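Long-range contact in glucose-6-phosphate 1-dehydrogenase (Kluyveromyces lactis, PDB 7E6I), which catalyses the NADP-dependent oxidation of glucose 6-phosphate to 6-phosphoglucono-1,5-lactone, probably the rate-limiting step of the oxidative pentose phosphate pathway: residues 11-16 / 24-29. Numbering follows the deposited sequence.
Sequences ITIFGA and KTFPAL
The first beta-alpha-beta unit of the Rossmann-type nucleotide-binding domain begins here, where Ile-11 and Ile-13 of strand 10-14 pack against Thr-25, Phe-26 and Leu-29 of helix 19-34. Strand 11-14 and helix 24-29 run nearly antiparallel (158°), their axes 10.6 Å apart at the closest. No hydrogen bond joins them. CG1 of Ile-13 stands beside the backbone N (chi1 -61°), and a second torsion of 88° turns CD1 to where it meets both Phe-26 and Leu-29. CD1 of Ile-13 lies 3.7 Å from CZ of Phe-26, approaching the ring obliquely. The same CD1 meets CD1 of Leu-29 tip to tip at 3.8 Å. CG2 of Ile-13 fills in beside CE2 of Phe-26 at 4.0 Å. CG2 of Thr-25 lies 4.1 Å from CG1 of Ile-13. Replacing Ile-13 with alanine would probably open a gap between the strand and the side chains of Phe-26 and Leu-29, leaving the ring freer to shift. Ile-44 of strand 43-48 touches Ile-13, Phe-26 and Leu-29. Gly-15 and Ala-16 belong to the turn that probably binds NADP(+). CB of Ala-16 packs against CE2 of Phe-26 at 4.3 Å. CD1 of Ile-11 rests 3.8 Å from CD2 of Leu-29.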
loop_
_atom_site.group_PDB
_atom_site.type_symbol
_atom_site.label_atom_id
_atom_site.label_comp_id
_atom_site.label_asym_id
_atom_site.label_seq_id
_atom_site.Cartn_x
_atom_site.Cartn_y
_atom_site.Cartn_z
ATOM N N ILE A 11 2.048 15.754 -17.623
ATOM C CA ILE A 11 1.327 14.917 -16.682
ATOM C C ILE A 11 -0.128 15.355 -16.724
ATOM O O ILE A 11 -0.446 16.495 -16.369
ATOM C CB ILE A 11 1.913 15.044 -15.268
ATOM C CG1 ILE A 11 3.354 14.528 -15.240
ATOM C CG2 ILE A 11 1.065 14.312 -14.259
ATOM C CD1 ILE A 11 4.131 14.952 -13.989
ATOM N N THR A 12 -1.014 14.461 -17.161
ATOM C CA THR A 12 -2.452 14.705 -17.116
ATOM C C THR A 12 -3.065 13.911 -15.969
ATOM O O THR A 12 -2.918 12.687 -15.913
ATOM C CB THR A 12 -3.129 14.328 -18.433
ATOM O OG1 THR A 12 -2.425 14.918 -19.528
ATOM C CG2 THR A 12 -4.558 14.814 -18.436
ATOM N N ILE A 13 -3.768 14.604 -15.075
ATOM C CA ILE A 13 -4.446 13.984 -13.936
ATOM C C ILE A 13 -5.934 13.937 -14.262
ATOM O O ILE A 13 -6.637 14.945 -14.160
ATOM C CB ILE A 13 -4.195 14.738 -12.626
ATOM C CG1 ILE A 13 -2.710 14.755 -12.277
ATOM C CG2 ILE A 13 -4.963 14.095 -11.485
ATOM C CD1 ILE A 13 -1.973 15.919 -12.883
ATOM N N PHE A 14 -6.420 12.761 -14.638
ATOM C CA PHE A 14 -7.843 12.574 -14.857
ATOM C C PHE A 14 -8.575 12.456 -13.525
ATOM O O PHE A 14 -8.040 11.940 -12.540
ATOM C CB PHE A 14 -8.093 11.337 -15.711
ATOM C CG PHE A 14 -7.870 11.568 -17.183
ATOM C CD1 PHE A 14 -6.594 11.509 -17.726
ATOM C CD2 PHE A 14 -8.937 11.834 -18.025
ATOM C CE1 PHE A 14 -6.392 11.716 -19.085
ATOM C CE2 PHE A 14 -8.740 12.041 -19.376
ATOM C CZ PHE A 14 -7.467 11.984 -19.910
ATOM N N GLY A 15 -9.815 12.942 -13.504
ATOM C CA GLY A 15 -10.538 13.054 -12.255
ATOM C C GLY A 15 -10.047 14.197 -11.401
ATOM O O GLY A 15 -10.138 14.130 -10.172
ATOM N N ALA A 16 -9.527 15.257 -12.024
ATOM C CA ALA A 16 -8.748 16.254 -11.296
ATOM C C ALA A 16 -9.541 16.979 -10.218
ATOM O O ALA A 16 -8.939 17.530 -9.293
ATOM C CB ALA A 16 -8.169 17.268 -12.273
ATOM N N LYS A 24 -4.190 14.520 -2.614
ATOM C CA LYS A 24 -3.058 13.598 -2.644
ATOM C C LYS A 24 -2.216 13.742 -3.906
ATOM O O LYS A 24 -0.995 13.921 -3.817
ATOM C CB LYS A 24 -3.544 12.158 -2.497
ATOM C CG LYS A 24 -4.249 11.897 -1.175
ATOM C CD LYS A 24 -3.285 11.318 -0.151
ATOM C CE LYS A 24 -3.913 11.225 1.232
ATOM N NZ LYS A 24 -3.185 10.227 2.073
ATOM N N THR A 25 -2.843 13.663 -5.083
ATOM C CA THR A 25 -2.059 13.665 -6.315
ATOM C C THR A 25 -1.351 14.997 -6.514
ATOM O O THR A 25 -0.123 15.043 -6.671
ATOM C CB THR A 25 -2.943 13.350 -7.519
ATOM O OG1 THR A 25 -3.896 12.342 -7.163
ATOM C CG2 THR A 25 -2.086 12.866 -8.690
ATOM N N PHE A 26 -2.106 16.094 -6.502
ATOM C CA PHE A 26 -1.499 17.402 -6.704
ATOM C C PHE A 26 -0.572 17.767 -5.549
ATOM O O PHE A 26 0.535 18.269 -5.798
ATOM C CB PHE A 26 -2.575 18.465 -6.930
ATOM C CG PHE A 26 -3.036 18.529 -8.355
ATOM C CD1 PHE A 26 -2.356 19.307 -9.281
ATOM C CD2 PHE A 26 -4.100 17.750 -8.790
ATOM C CE1 PHE A 26 -2.761 19.343 -10.611
ATOM C CE2 PHE A 26 -4.509 17.780 -10.113
ATOM C CZ PHE A 26 -3.836 18.579 -11.023
ATOM N N PRO A 27 -0.950 17.531 -4.285
ATOM C CA PRO A 27 0.030 17.766 -3.213
ATOM C C PRO A 27 1.311 16.959 -3.385
ATOM O O PRO A 27 2.399 17.460 -3.064
ATOM C CB PRO A 27 -0.745 17.384 -1.945
ATOM C CG PRO A 27 -2.165 17.659 -2.291
ATOM C CD PRO A 27 -2.293 17.266 -3.734
ATOM N N ALA A 28 1.219 15.732 -3.910
ATOM C CA ALA A 28 2.430 14.945 -4.127
ATOM C C ALA A 28 3.265 15.529 -5.256
ATOM O O ALA A 28 4.498 15.582 -5.165
ATOM C CB ALA A 28 2.083 13.483 -4.422
ATOM N N LEU A 29 2.611 15.944 -6.342
ATOM C CA LEU A 29 3.336 16.597 -7.424
ATOM C C LEU A 29 4.064 17.829 -6.917
ATOM O O LEU A 29 5.195 18.103 -7.331
ATOM C CB LEU A 29 2.382 16.985 -8.548
ATOM C CG LEU A 29 2.064 15.893 -9.553
ATOM C CD1 LEU A 29 0.976 16.364 -10.506
ATOM C CD2 LEU A 29 3.317 15.541 -10.301
#